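Local coordinates for protein BIM1 (Saccharomyces cerevisiae, PDB 2QJX), which binds microtubules, including their plus ends, and is present here as its calponin-homology domain, one piece of the longer EB1-family protein, at residues 41-45 and 118-124; 52-58 and 123-127; 65-69 and 87-93; 81-85 and 101-105. All blocks are in the same frame, centred on the assembly; numbering follows the deposited sequence.

Contact 1: residues 41-45 and 118-124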
loop_
_atom_site.group_PDB
_atom_site.type_symbol
_atom_site.label_atom_id
_atom_site.label_comp_id
_atom_site.label_asym_id
_atom_site.label_seq_id
_atom_site.Cartn_x
_atom_site.Cartn_y
_atom_site.Cartn_z
ATOM N N GLN A 41 -3.900 -0.378 -0.939
ATOM C CA GLN A 41 -4.879 0.696 -0.859
ATOM C C GLN A 41 -4.393 2.027 -1.405
ATOM O O GLN A 41 -5.201 2.842 -1.847
ATOM C CB GLN A 41 -5.414 0.875 0.563
ATOM C CG GLN A 41 -6.534 1.916 0.602
ATOM C CD GLN A 41 -7.487 1.742 1.753
ATOM O OE1 GLN A 41 -7.082 1.406 2.866
ATOM N NE2 GLN A 41 -8.767 1.993 1.502
ATOM N N ILE A 42 -3.087 2.274 -1.374
ATOM C CA ILE A 42 -2.599 3.520 -1.950
ATOM C C ILE A 42 -2.913 3.425 -3.443
ATOM O O ILE A 42 -3.382 4.384 -4.060
ATOM C CB ILE A 42 -1.081 3.699 -1.767
ATOM C CG1 ILE A 42 -0.770 3.979 -0.297
ATOM C CG2 ILE A 42 -0.583 4.858 -2.626
ATOM C CD1 ILE A 42 0.699 4.195 -0.019
HETATM N N MSE A 43 -2.663 2.255 -4.022
HETATM C CA MSE A 43 -2.951 2.063 -5.438
HETATM C C MSE A 43 -4.458 2.150 -5.691
HETATM O O MSE A 43 -4.888 2.608 -6.752
HETATM C CB MSE A 43 -2.402 0.719 -5.919
HETATM C CG MSE A 43 -0.874 0.634 -5.902
HETATM SE SE MSE A 43 0.018 1.951 -7.030
HETATM C CE MSE A 43 0.052 0.959 -8.687
ATOM N N ASP A 44 -5.267 1.724 -4.725
ATOM C CA ASP A 44 -6.718 1.807 -4.903
ATOM C C ASP A 44 -7.156 3.270 -4.921
ATOM O O ASP A 44 -8.042 3.646 -5.688
ATOM C CB ASP A 44 -7.467 1.061 -3.786
ATOM C CG ASP A 44 -8.966 0.938 -4.065
ATOM O OD1 ASP A 44 -9.321 0.401 -5.134
ATOM O OD2 ASP A 44 -9.793 1.369 -3.222
ATOM N N SER A 45 -6.539 4.107 -4.092
ATOM C CA SER A 45 -6.918 5.523 -4.068
ATOM C C SER A 45 -6.654 6.177 -5.431
ATOM O O SER A 45 -7.349 7.115 -5.830
ATOM C CB SER A 45 -6.147 6.277 -2.977
ATOM O OG SER A 45 -4.767 6.371 -3.281
ATOM N N TYR A 118 -11.589 10.256 -2.077
ATOM C CA TYR A 118 -11.414 8.846 -1.752
ATOM C C TYR A 118 -11.800 8.607 -0.300
ATOM O O TYR A 118 -11.389 9.351 0.585
ATOM C CB TYR A 118 -9.957 8.428 -1.978
ATOM C CG TYR A 118 -9.709 6.944 -1.799
ATOM C CD1 TYR A 118 -10.185 6.020 -2.730
ATOM C CD2 TYR A 118 -9.002 6.466 -0.695
ATOM C CE1 TYR A 118 -9.961 4.649 -2.569
ATOM C CE2 TYR A 118 -8.773 5.095 -0.519
ATOM C CZ TYR A 118 -9.255 4.197 -1.459
ATOM O OH TYR A 118 -9.037 2.849 -1.288
ATOM N N ASP A 119 -12.604 7.577 -0.062
ATOM C CA ASP A 119 -13.039 7.245 1.288
ATOM C C ASP A 119 -12.350 5.935 1.625
ATOM O O ASP A 119 -12.864 4.863 1.316
ATOM C CB ASP A 119 -14.556 7.050 1.336
ATOM C CG ASP A 119 -15.074 6.886 2.749
ATOM O OD1 ASP A 119 -14.295 6.454 3.624
ATOM O OD2 ASP A 119 -16.266 7.176 2.983
ATOM N N PRO A 120 -11.175 6.007 2.266
ATOM C CA PRO A 120 -10.421 4.804 2.628
ATOM C C PRO A 120 -11.168 3.816 3.508
ATOM O O PRO A 120 -11.083 2.605 3.306
ATOM C CB PRO A 120 -9.167 5.372 3.302
ATOM C CG PRO A 120 -9.659 6.652 3.908
ATOM C CD PRO A 120 -10.521 7.217 2.796
ATOM N N ASP A 121 -11.907 4.327 4.484
ATOM C CA ASP A 121 -12.643 3.455 5.384
ATOM C C ASP A 121 -13.728 2.665 4.655
ATOM O O ASP A 121 -13.828 1.446 4.809
ATOM C CB ASP A 121 -13.239 4.290 6.520
ATOM C CG ASP A 121 -12.168 5.010 7.321
ATOM O OD1 ASP A 121 -11.456 4.339 8.096
ATOM O OD2 ASP A 121 -12.020 6.242 7.159
ATOM N N ALA A 122 -14.537 3.354 3.858
ATOM C CA ALA A 122 -15.600 2.686 3.116
ATOM C C ALA A 122 -15.033 1.669 2.128
ATOM O O ALA A 122 -15.596 0.588 1.950
ATOM C CB ALA A 122 -16.456 3.715 2.378
ATOM N N ARG A 123 -13.921 2.009 1.482
ATOM C CA ARG A 123 -13.319 1.089 0.523
ATOM C C ARG A 123 -12.839 -0.201 1.189
ATOM O O ARG A 123 -12.771 -1.238 0.529
ATOM C CB ARG A 123 -12.155 1.760 -0.226
ATOM C CG ARG A 123 -12.583 2.883 -1.172
ATOM C CD ARG A 123 -13.440 2.365 -2.330
ATOM N NE ARG A 123 -12.673 1.517 -3.241
ATOM C CZ ARG A 123 -13.188 0.864 -4.278
ATOM N NH1 ARG A 123 -14.486 0.950 -4.544
ATOM N NH2 ARG A 123 -12.403 0.131 -5.058
ATOM N N ARG A 124 -12.518 -0.132 2.486
ATOM C CA ARG A 124 -12.058 -1.299 3.254
ATOM C C ARG A 124 -13.207 -1.946 4.019
ATOM O O ARG A 124 -12.970 -2.844 4.829
ATOM C CB ARG A 124 -11.045 -0.918 4.345
ATOM C CG ARG A 124 -9.817 -0.166 3.961
ATOM C CD ARG A 124 -8.814 -0.298 5.107
ATOM N NE ARG A 124 -9.055 0.580 6.257
ATOM C CZ ARG A 124 -8.578 1.820 6.357
ATOM N NH1 ARG A 124 -7.845 2.330 5.377
ATOM N NH2 ARG A 124 -8.795 2.540 7.451
#
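Gln41, Asp44 and Ser45 of helix 37-47 meet the C-terminal segment 118-124 on the flank of the helical calponin-homology fold. The charged part is a side-on salt bridge. Arg123 gives NE to Asp44 OD2 at 2.9 Å and NH2 to Asp44 OD1 at 3.1 Å. Carboxylate and guanidinium are nearly coplanar, 13° apart, and both oxygens use their syn lone pairs. The anti lone pair of Asp44 OD2 takes the hydroxyl of Tyr118, OH to OD2 2.5 Å. Two donors thus grip this oxygen, which would probably steady its negative charge.

A second set of hydrogen bonds centres on the Gln41 amide. Its NE2 donates to Tyr118 OH at 2.9 Å and to Pro120 O at 3.0 Å. Its OE1 accepts from Arg124 NH1 at 2.8 Å. With both ends of the amide engaged, its flip is fixed. The side chain reaches this far because CG stands anti to the backbone N (chi1 -175°) and the chain runs on extended. Arg124 NH1 also bonds to Leu23 O, at the end of helix 12-23.

Ser45 packs on one face of the Tyr118 ring, with its CA over the centre, 3.5 Å from the centroid.

Contact 2: residues 52-58 and 123-127; sequences MNRVKFN and RRKYR
Arg127, the last residue of this construct, packs its guanidinium tightly against the backbone of segment 52-58. Arg127 NH2 donates to Met52 O at 2.6 Å, from above the carbonyl plane, and NH1 to Val55 O at 2.7 Å, almost in line with C=O. Val55 N reaches Met52 O from the opposite face. Arg127 NE turns back to Arg124 O at 2.8 Å, fixing the group's rotation.

A Schellman motif, with Lys125 at C-prime, ends helix 120-123 and turns the chain toward segment 52-58. The carboxylate that ends the construct is also held. Asn58 ND2 meets Arg127 O in the carbonyl plane at 2.8 Å, and Arg124 NE pairs with Arg127 OXT at 3.1 Å, while Arg124 NH1 is taken by Gln41 OE1. The Arg124 side chain also lies over one Phe57 ring face, ring and guanidinium planes 15° apart, though the modelled spacing is doubtful.

The outer side is looser. Lys125 CE only brushes OD1 of the exposed Asn53 at 3.4 Å, and a water joins Asn53 OD1, Arg123 O and Arg127 NH2.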
loop_
_atom_site.group_PDB
_atom_site.type_symbol
_atom_site.label_atom_id
_atom_site.label_comp_id
_atom_site.label_asym_id
_atom_site.label_seq_id
_atom_site.Cartn_x
_atom_site.Cartn_y
_atom_site.Cartn_z
HETATM N N MSE A 52 -10.278 -4.769 -3.011
HETATM C CA MSE A 52 -10.131 -4.459 -1.599
HETATM C C MSE A 52 -10.698 -5.495 -0.639
HETATM O O MSE A 52 -10.102 -5.747 0.403
HETATM C CB MSE A 52 -10.727 -3.081 -1.302
HETATM C CG MSE A 52 -9.940 -1.923 -1.928
HETATM SE SE MSE A 52 -8.060 -1.831 -1.380
HETATM C CE MSE A 52 -8.332 -1.450 0.501
ATOM N N ASN A 53 -11.831 -6.105 -0.986
ATOM C CA ASN A 53 -12.425 -7.104 -0.106
ATOM C C ASN A 53 -11.494 -8.291 0.098
ATOM O O ASN A 53 -11.589 -9.002 1.098
ATOM C CB ASN A 53 -13.738 -7.648 -0.680
ATOM C CG ASN A 53 -14.805 -6.592 -0.833
ATOM O OD1 ASN A 53 -14.758 -5.536 -0.206
ATOM N ND2 ASN A 53 -15.801 -6.888 -1.660
ATOM N N ARG A 54 -10.593 -8.507 -0.855
ATOM C CA ARG A 54 -9.689 -9.650 -0.784
ATOM C C ARG A 54 -8.304 -9.325 -0.239
ATOM O O ARG A 54 -7.471 -10.217 -0.028
ATOM C CB ARG A 54 -9.616 -10.308 -2.168
ATOM C CG ARG A 54 -10.935 -10.984 -2.555
ATOM C CD ARG A 54 -10.989 -11.341 -4.032
ATOM N NE ARG A 54 -11.831 -10.407 -4.775
ATOM C CZ ARG A 54 -11.661 -10.107 -6.061
ATOM N NH1 ARG A 54 -10.679 -10.667 -6.751
ATOM N NH2 ARG A 54 -12.467 -9.235 -6.653
ATOM N N VAL A 55 -8.066 -8.041 -0.004
ATOM C CA VAL A 55 -6.808 -7.596 0.569
ATOM C C VAL A 55 -6.929 -7.872 2.063
ATOM O O VAL A 55 -7.921 -7.490 2.684
ATOM C CB VAL A 55 -6.599 -6.080 0.351
ATOM C CG1 VAL A 55 -5.381 -5.593 1.138
ATOM C CG2 VAL A 55 -6.422 -5.794 -1.131
ATOM N N LYS A 56 -5.947 -8.564 2.631
ATOM C CA LYS A 56 -5.957 -8.863 4.058
ATOM C C LYS A 56 -5.387 -7.623 4.722
ATOM O O LYS A 56 -4.185 -7.529 4.990
ATOM C CB LYS A 56 -5.085 -10.086 4.356
ATOM C CG LYS A 56 -5.516 -11.340 3.604
ATOM C CD LYS A 56 -6.960 -11.699 3.919
ATOM C CE LYS A 56 -7.487 -12.788 3.002
ATOM N NZ LYS A 56 -8.953 -12.999 3.186
ATOM N N PHE A 57 -6.270 -6.663 4.979
ATOM C CA PHE A 57 -5.855 -5.398 5.547
ATOM C C PHE A 57 -5.225 -5.451 6.923
ATOM O O PHE A 57 -4.230 -4.772 7.177
ATOM C CB PHE A 57 -7.023 -4.413 5.560
ATOM C CG PHE A 57 -6.588 -3.002 5.385
ATOM C CD1 PHE A 57 -6.193 -2.541 4.133
ATOM C CD2 PHE A 57 -6.467 -2.160 6.483
ATOM C CE1 PHE A 57 -5.676 -1.269 3.972
ATOM C CE2 PHE A 57 -5.947 -0.877 6.335
ATOM C CZ PHE A 57 -5.550 -0.430 5.075
ATOM N N ASN A 58 -5.799 -6.251 7.813
ATOM C CA ASN A 58 -5.274 -6.377 9.161
ATOM C C ASN A 58 -4.672 -7.766 9.350
ATOM O O ASN A 58 -5.051 -8.503 10.251
ATOM C CB ASN A 58 -6.399 -6.121 10.170
ATOM C CG ASN A 58 -6.950 -4.710 10.068
ATOM O OD1 ASN A 58 -6.264 -3.739 10.393
ATOM N ND2 ASN A 58 -8.190 -4.586 9.598
ATOM N N ARG A 123 -13.921 2.009 1.482
ATOM C CA ARG A 123 -13.319 1.089 0.523
ATOM C C ARG A 123 -12.839 -0.201 1.189
ATOM O O ARG A 123 -12.771 -1.238 0.529
ATOM C CB ARG A 123 -12.155 1.760 -0.226
ATOM C CG ARG A 123 -12.583 2.883 -1.172
ATOM C CD ARG A 123 -13.440 2.365 -2.330
ATOM N NE ARG A 123 -12.673 1.517 -3.241
ATOM C CZ ARG A 123 -13.188 0.864 -4.278
ATOM N NH1 ARG A 123 -14.486 0.950 -4.544
ATOM N NH2 ARG A 123 -12.403 0.131 -5.058
ATOM N N ARG A 124 -12.518 -0.132 2.486
ATOM C CA ARG A 124 -12.058 -1.299 3.254
ATOM C C ARG A 124 -13.207 -1.946 4.019
ATOM O O ARG A 124 -12.970 -2.844 4.829
ATOM C CB ARG A 124 -11.045 -0.918 4.345
ATOM C CG ARG A 124 -9.817 -0.166 3.961
ATOM C CD ARG A 124 -8.814 -0.298 5.107
ATOM N NE ARG A 124 -9.055 0.580 6.257
ATOM C CZ ARG A 124 -8.578 1.820 6.357
ATOM N NH1 ARG A 124 -7.845 2.330 5.377
ATOM N NH2 ARG A 124 -8.795 2.540 7.451
ATOM N N LYS A 125 -14.432 -1.483 3.792
ATOM C CA LYS A 125 -15.593 -1.986 4.525
ATOM C C LYS A 125 -15.366 -1.802 6.028
ATOM O O LYS A 125 -15.728 -2.639 6.860
ATOM C CB LYS A 125 -15.878 -3.447 4.172
ATOM C CG LYS A 125 -16.291 -3.597 2.712
ATOM C CD LYS A 125 -17.241 -4.759 2.464
ATOM C CE LYS A 125 -16.578 -6.103 2.657
ATOM N NZ LYS A 125 -17.461 -7.189 2.130
ATOM N N TYR A 126 -14.751 -0.670 6.345
ATOM C CA TYR A 126 -14.453 -0.252 7.709
ATOM C C TYR A 126 -13.548 -1.145 8.534
ATOM O O TYR A 126 -13.704 -1.254 9.753
ATOM C CB TYR A 126 -15.761 0.041 8.447
ATOM C CG TYR A 126 -16.569 1.069 7.700
ATOM C CD1 TYR A 126 -17.446 0.686 6.686
ATOM C CD2 TYR A 126 -16.369 2.433 7.917
ATOM C CE1 TYR A 126 -18.096 1.632 5.900
ATOM C CE2 TYR A 126 -17.012 3.387 7.135
ATOM C CZ TYR A 126 -17.872 2.978 6.126
ATOM O OH TYR A 126 -18.491 3.910 5.329
ATOM N N ARG A 127 -12.597 -1.779 7.853
ATOM C CA ARG A 127 -11.604 -2.616 8.505
ATOM C C ARG A 127 -10.422 -1.667 8.739
ATOM O O ARG A 127 -9.277 -2.143 8.889
ATOM C CB ARG A 127 -11.169 -3.766 7.585
ATOM C CG ARG A 127 -12.197 -4.886 7.389
ATOM C CD ARG A 127 -11.685 -5.905 6.367
ATOM N NE ARG A 127 -11.696 -5.359 5.007
ATOM C CZ ARG A 127 -10.948 -5.807 4.001
ATOM N NH1 ARG A 127 -10.107 -6.816 4.185
ATOM N NH2 ARG A 127 -11.056 -5.249 2.798
ATOM O OXT ARG A 127 -10.665 -0.439 8.765
HETATM O O HOH W 1 -13.246 -3.957 1.357
HETATM O O HOH W 2 -8.510 -7.653 7.067
#

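Contact 3: residues 65-69 and 87-93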
loop_
_atom_site.group_PDB
_atom_site.type_symbol
_atom_site.label_atom_id
_atom_site.label_comp_id
_atom_site.label_asym_id
_atom_site.label_seq_id
_atom_site.Cartn_x
_atom_site.Cartn_y
_atom_site.Cartn_z
ATOM N N PHE A 65 0.234 -11.910 3.774
ATOM C CA PHE A 65 0.947 -10.786 3.164
ATOM C C PHE A 65 1.201 -11.136 1.704
ATOM O O PHE A 65 1.152 -10.273 0.820
ATOM C CB PHE A 65 2.320 -10.540 3.810
ATOM C CG PHE A 65 2.294 -10.360 5.304
ATOM C CD1 PHE A 65 1.107 -10.104 5.986
ATOM C CD2 PHE A 65 3.481 -10.426 6.029
ATOM C CE1 PHE A 65 1.103 -9.919 7.369
ATOM C CE2 PHE A 65 3.491 -10.244 7.408
ATOM C CZ PHE A 65 2.298 -9.990 8.082
ATOM N N GLN A 66 1.496 -12.411 1.463
ATOM C CA GLN A 66 1.779 -12.892 0.116
ATOM C C GLN A 66 0.624 -12.590 -0.829
ATOM O O GLN A 66 0.845 -12.221 -1.987
ATOM C CB GLN A 66 2.052 -14.397 0.128
ATOM C CG GLN A 66 2.885 -14.871 -1.057
ATOM C CD GLN A 66 4.345 -14.449 -0.954
ATOM O OE1 GLN A 66 5.035 -14.789 0.009
ATOM N NE2 GLN A 66 4.821 -13.710 -1.948
ATOM N N THR A 67 -0.599 -12.755 -0.333
ATOM C CA THR A 67 -1.802 -12.489 -1.113
ATOM C C THR A 67 -1.888 -11.004 -1.441
ATOM O O THR A 67 -2.260 -10.623 -2.554
ATOM C CB THR A 67 -3.073 -12.905 -0.340
ATOM O OG1 THR A 67 -3.159 -14.333 -0.304
ATOM C CG2 THR A 67 -4.325 -12.342 -1.006
ATOM N N ASN A 68 -1.542 -10.163 -0.473
ATOM C CA ASN A 68 -1.585 -8.726 -0.702
ATOM C C ASN A 68 -0.608 -8.344 -1.797
ATOM O O ASN A 68 -0.924 -7.542 -2.674
ATOM C CB ASN A 68 -1.254 -7.961 0.579
ATOM C CG ASN A 68 -2.285 -8.181 1.661
ATOM O OD1 ASN A 68 -3.419 -8.569 1.375
ATOM N ND2 ASN A 68 -1.909 -7.918 2.907
ATOM N N TYR A 69 0.581 -8.929 -1.759
ATOM C CA TYR A 69 1.576 -8.620 -2.771
ATOM C C TYR A 69 1.199 -9.135 -4.160
ATOM O O TYR A 69 1.533 -8.512 -5.166
ATOM C CB TYR A 69 2.948 -9.141 -2.340
ATOM C CG TYR A 69 3.595 -8.239 -1.320
ATOM C CD1 TYR A 69 3.689 -8.610 0.022
ATOM C CD2 TYR A 69 4.057 -6.977 -1.689
ATOM C CE1 TYR A 69 4.223 -7.739 0.969
ATOM C CE2 TYR A 69 4.592 -6.102 -0.751
ATOM C CZ TYR A 69 4.670 -6.486 0.572
ATOM O OH TYR A 69 5.181 -5.604 1.495
ATOM N N VAL A 87 8.918 -8.370 -3.707
ATOM C CA VAL A 87 8.148 -8.913 -2.592
ATOM C C VAL A 87 9.033 -9.552 -1.531
ATOM O O VAL A 87 8.880 -9.285 -0.342
ATOM C CB VAL A 87 7.133 -9.957 -3.094
ATOM C CG1 VAL A 87 6.338 -10.519 -1.929
ATOM C CG2 VAL A 87 6.206 -9.318 -4.119
ATOM N N ASP A 88 9.960 -10.396 -1.973
ATOM C CA ASP A 88 10.876 -11.086 -1.075
ATOM C C ASP A 88 11.568 -10.161 -0.079
ATOM O O ASP A 88 11.828 -10.553 1.060
ATOM C CB ASP A 88 11.911 -11.856 -1.904
ATOM C CG ASP A 88 12.209 -11.179 -3.231
ATOM O OD1 ASP A 88 12.825 -10.093 -3.228
ATOM O OD2 ASP A 88 11.813 -11.728 -4.283
ATOM N N LYS A 89 11.858 -8.932 -0.501
ATOM C CA LYS A 89 12.513 -7.961 0.371
ATOM C C LYS A 89 11.536 -7.232 1.294
ATOM O O LYS A 89 11.810 -7.031 2.478
ATOM C CB LYS A 89 13.269 -6.922 -0.466
ATOM C CG LYS A 89 14.682 -7.319 -0.869
ATOM C CD LYS A 89 14.702 -8.428 -1.898
ATOM C CE LYS A 89 16.129 -8.749 -2.326
ATOM N NZ LYS A 89 16.176 -9.791 -3.391
ATOM N N LEU A 90 10.390 -6.850 0.742
ATOM C CA LEU A 90 9.368 -6.110 1.481
ATOM C C LEU A 90 8.576 -6.919 2.507
ATOM O O LEU A 90 8.295 -6.443 3.613
ATOM C CB LEU A 90 8.384 -5.490 0.486
ATOM C CG LEU A 90 8.956 -4.489 -0.522
ATOM C CD1 LEU A 90 7.932 -4.228 -1.616
ATOM C CD2 LEU A 90 9.330 -3.200 0.190
ATOM N N ILE A 91 8.216 -8.138 2.125
ATOM C CA ILE A 91 7.417 -9.010 2.972
ATOM C C ILE A 91 8.066 -9.367 4.308
ATOM O O ILE A 91 7.383 -9.810 5.232
ATOM C CB ILE A 91 7.049 -10.292 2.199
ATOM C CG1 ILE A 91 5.831 -10.960 2.837
ATOM C CG2 ILE A 91 8.239 -11.238 2.162
ATOM C CD1 ILE A 91 5.224 -12.044 1.961
ATOM N N ARG A 92 9.373 -9.167 4.422
ATOM C CA ARG A 92 10.056 -9.469 5.675
ATOM C C ARG A 92 9.921 -8.317 6.660
ATOM O O ARG A 92 10.442 -8.368 7.776
ATOM C CB ARG A 92 11.536 -9.783 5.430
ATOM C CG ARG A 92 11.782 -11.184 4.884
ATOM C CD ARG A 92 13.254 -11.563 4.984
ATOM N NE ARG A 92 13.489 -12.967 4.659
ATOM C CZ ARG A 92 14.681 -13.558 4.717
ATOM N NH1 ARG A 92 15.750 -12.866 5.089
ATOM N NH2 ARG A 92 14.805 -14.843 4.405
ATOM N N CYS A 93 9.210 -7.277 6.236
ATOM C CA CYS A 93 8.973 -6.102 7.060
ATOM C C CYS A 93 10.250 -5.386 7.479
ATOM O O CYS A 93 10.317 -4.818 8.566
ATOM C CB CYS A 93 8.167 -6.486 8.304
ATOM S SG CYS A 93 6.547 -7.196 7.938
#
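The Phe65 and Tyr69 rings of helix 62-78 face segment 87-93 in different ways. Phe65 presents an edge: Ile91 CG1 lies in the ring plane, 4.0 Å from Phe65 CD2, and also touches Phe65 CB at 3.7 Å. Cys93 SG approaches the same ring obliquely, 5.3 Å from its centroid, as a sulfur-aromatic contact. Tyr69 is met obliquely along its whole length. Val87 CG1 is 3.6 Å from Tyr69 CG, Ile91 CB is 4.0 Å from Tyr69 CE1, and Leu90 CB is 3.4 Å from Tyr69 OH. The hydroxyl hydrogen-bonds to Gly34 O.

Gln66 covers the partly exposed side. Its chain bends at chi2 (73°), bringing the amide across the methyl groups: Gln66 OE1 lies 3.4 Å from Ile91 CD1 and NE2 3.5 Å from Val87 CG1. No hydrogen bond crosses between the segments.

Val87 and Ile91 stand one turn apart, as do Phe65 and Tyr69. This i, i+4 spacing is typical of apolar helix packing, here seating helix 87-90 against helix 62-78 in the calponin-homology fold.

Contact 4: residues 81-85 and 101-105; sequences IEKTV and FLQWL
The loop between helices 62-78 and 87-90 of the calponin-homology fold is laid over helix 95-112 at the protein surface. The aliphatic chain of Lys83 runs across one face of the Trp104 indole. Lys83 CB lies above the CZ2 edge of the indole, 3.4 Å from Trp104 CZ2, and Lys83 CG is over the centre, 3.5 Å above the plane. Lys83 CD lies over the Trp104 five-membered ring as a CH-pi contact, 3.4 Å from its centroid and 7° off the normal. A bend at chi4 (74°) turns Lys83 NZ away to bond with Thr84 O at 2.8 Å. Any cation-pi attraction of Lys83 NZ is weak, at 5.2 Å from the centroid of the Trp104 five-membered ring.

Ile81 CG2 meets Trp104 CH2 at 3.9 Å, and Val85 CG2 meets Phe101 CE1 at 4.0 Å. Beneath the loop, Ile81, Lys83 and Val85 also touch Phe76 of helix 62-78. Phe101 stands edge-to-face with Tyr39 of helix 37-47, and Trp104 stacks with His108 on its own helix.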
loop_
_atom_site.group_PDB
_atom_site.type_symbol
_atom_site.label_atom_id
_atom_site.label_comp_id
_atom_site.label_asym_id
_atom_site.label_seq_id
_atom_site.Cartn_x
_atom_site.Cartn_y
_atom_site.Cartn_z
ATOM N N ILE A 81 2.353 -0.557 -15.064
ATOM C CA ILE A 81 3.312 0.155 -14.223
ATOM C C ILE A 81 4.620 -0.633 -14.286
ATOM O O ILE A 81 4.662 -1.806 -13.914
ATOM C CB ILE A 81 2.817 0.239 -12.755
ATOM C CG1 ILE A 81 1.389 0.803 -12.715
ATOM C CG2 ILE A 81 3.750 1.112 -11.931
ATOM C CD1 ILE A 81 1.219 2.124 -13.449
ATOM N N GLU A 82 5.683 0.010 -14.760
ATOM C CA GLU A 82 6.977 -0.655 -14.906
ATOM C C GLU A 82 7.822 -0.769 -13.635
ATOM O O GLU A 82 8.721 -1.610 -13.561
ATOM C CB GLU A 82 7.775 0.037 -16.018
ATOM C CG GLU A 82 7.140 -0.128 -17.400
ATOM C CD GLU A 82 7.733 0.796 -18.447
ATOM O OE1 GLU A 82 8.969 0.786 -18.627
ATOM O OE2 GLU A 82 6.960 1.532 -19.098
ATOM N N LYS A 83 7.527 0.062 -12.639
ATOM C CA LYS A 83 8.253 0.052 -11.365
ATOM C C LYS A 83 8.397 -1.359 -10.808
ATOM O O LYS A 83 7.448 -2.139 -10.848
ATOM C CB LYS A 83 7.514 0.909 -10.334
ATOM C CG LYS A 83 8.063 0.790 -8.909
ATOM C CD LYS A 83 9.332 1.610 -8.726
ATOM C CE LYS A 83 9.910 1.449 -7.322
ATOM N NZ LYS A 83 10.568 0.122 -7.131
ATOM N N THR A 84 9.578 -1.679 -10.278
ATOM C CA THR A 84 9.836 -3.001 -9.712
ATOM C C THR A 84 9.232 -3.166 -8.319
ATOM O O THR A 84 9.098 -2.198 -7.565
ATOM C CB THR A 84 11.354 -3.291 -9.597
ATOM O OG1 THR A 84 11.969 -2.293 -8.770
ATOM C CG2 THR A 84 12.010 -3.299 -10.970
ATOM N N VAL A 85 8.874 -4.403 -7.987
ATOM C CA VAL A 85 8.302 -4.729 -6.688
ATOM C C VAL A 85 8.955 -6.021 -6.201
ATOM O O VAL A 85 8.580 -7.111 -6.626
ATOM C CB VAL A 85 6.777 -4.958 -6.779
ATOM C CG1 VAL A 85 6.198 -5.130 -5.387
ATOM C CG2 VAL A 85 6.114 -3.796 -7.497
ATOM N N PHE A 101 10.152 1.802 -0.896
ATOM C CA PHE A 101 8.962 1.538 -1.697
ATOM C C PHE A 101 7.875 2.566 -1.387
ATOM O O PHE A 101 7.198 3.054 -2.293
ATOM C CB PHE A 101 8.449 0.115 -1.435
ATOM C CG PHE A 101 7.463 -0.368 -2.459
ATOM C CD1 PHE A 101 7.849 -0.543 -3.785
ATOM C CD2 PHE A 101 6.145 -0.632 -2.104
ATOM C CE1 PHE A 101 6.935 -0.973 -4.746
ATOM C CE2 PHE A 101 5.223 -1.062 -3.057
ATOM C CZ PHE A 101 5.621 -1.233 -4.383
ATOM N N LEU A 102 7.710 2.898 -0.111
ATOM C CA LEU A 102 6.703 3.881 0.278
ATOM C C LEU A 102 7.054 5.251 -0.298
ATOM O O LEU A 102 6.166 6.010 -0.698
ATOM C CB LEU A 102 6.592 3.970 1.801
ATOM C CG LEU A 102 5.506 4.905 2.337
ATOM C CD1 LEU A 102 4.135 4.459 1.827
ATOM C CD2 LEU A 102 5.535 4.907 3.859
ATOM N N GLN A 103 8.346 5.573 -0.343
ATOM C CA GLN A 103 8.764 6.855 -0.902
ATOM C C GLN A 103 8.335 6.920 -2.360
ATOM O O GLN A 103 7.789 7.928 -2.800
ATOM C CB GLN A 103 10.281 7.038 -0.804
ATOM C CG GLN A 103 10.808 7.093 0.622
ATOM C CD GLN A 103 12.319 7.238 0.681
ATOM O OE1 GLN A 103 13.047 6.563 -0.046
ATOM N NE2 GLN A 103 12.797 8.110 1.560
ATOM N N TRP A 104 8.571 5.847 -3.110
ATOM C CA TRP A 104 8.177 5.837 -4.515
ATOM C C TRP A 104 6.657 5.898 -4.664
ATOM O O TRP A 104 6.138 6.600 -5.535
ATOM C CB TRP A 104 8.686 4.585 -5.229
ATOM C CG TRP A 104 8.219 4.523 -6.662
ATOM C CD1 TRP A 104 8.812 5.106 -7.748
ATOM C CD2 TRP A 104 7.020 3.899 -7.148
ATOM N NE1 TRP A 104 8.058 4.884 -8.878
ATOM C CE2 TRP A 104 6.952 4.148 -8.538
ATOM C CE3 TRP A 104 5.997 3.157 -6.542
ATOM C CZ2 TRP A 104 5.898 3.680 -9.335
ATOM C CZ3 TRP A 104 4.945 2.692 -7.338
ATOM C CH2 TRP A 104 4.908 2.956 -8.719
ATOM N N LEU A 105 5.942 5.154 -3.826
ATOM C CA LEU A 105 4.488 5.156 -3.904
ATOM C C LEU A 105 3.924 6.553 -3.699
ATOM O O LEU A 105 3.008 6.976 -4.414
ATOM C CB LEU A 105 3.894 4.196 -2.870
ATOM C CG LEU A 105 3.944 2.721 -3.272
ATOM C CD1 LEU A 105 3.547 1.848 -2.095
ATOM C CD2 LEU A 105 3.005 2.484 -4.442
#

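In the fold
Contacts 1 and 2 share Arg123 and Arg124 and fasten the C-terminal end to helix 37-47 and the loop after it. Both are partly buried and mostly polar, with arginines in each. Gln41 and Asp44 of contact 1 also pack on Met52 of contact 2. Contact 3 is buried and apolar, whereas contact 4 is a surface contact that mixes aliphatic and aromatic groups with a lysine. These two meet where Leu90 packs on Phe101 and Val85. Contacts 1 and 4 lie on opposite sides of the chain's centre, about 18 Å apart between centres, yet Ile42 and Met43 reach Leu102 and Leu105 in the core. Lys56 N and Asn68 OD1 link contacts 2 and 3.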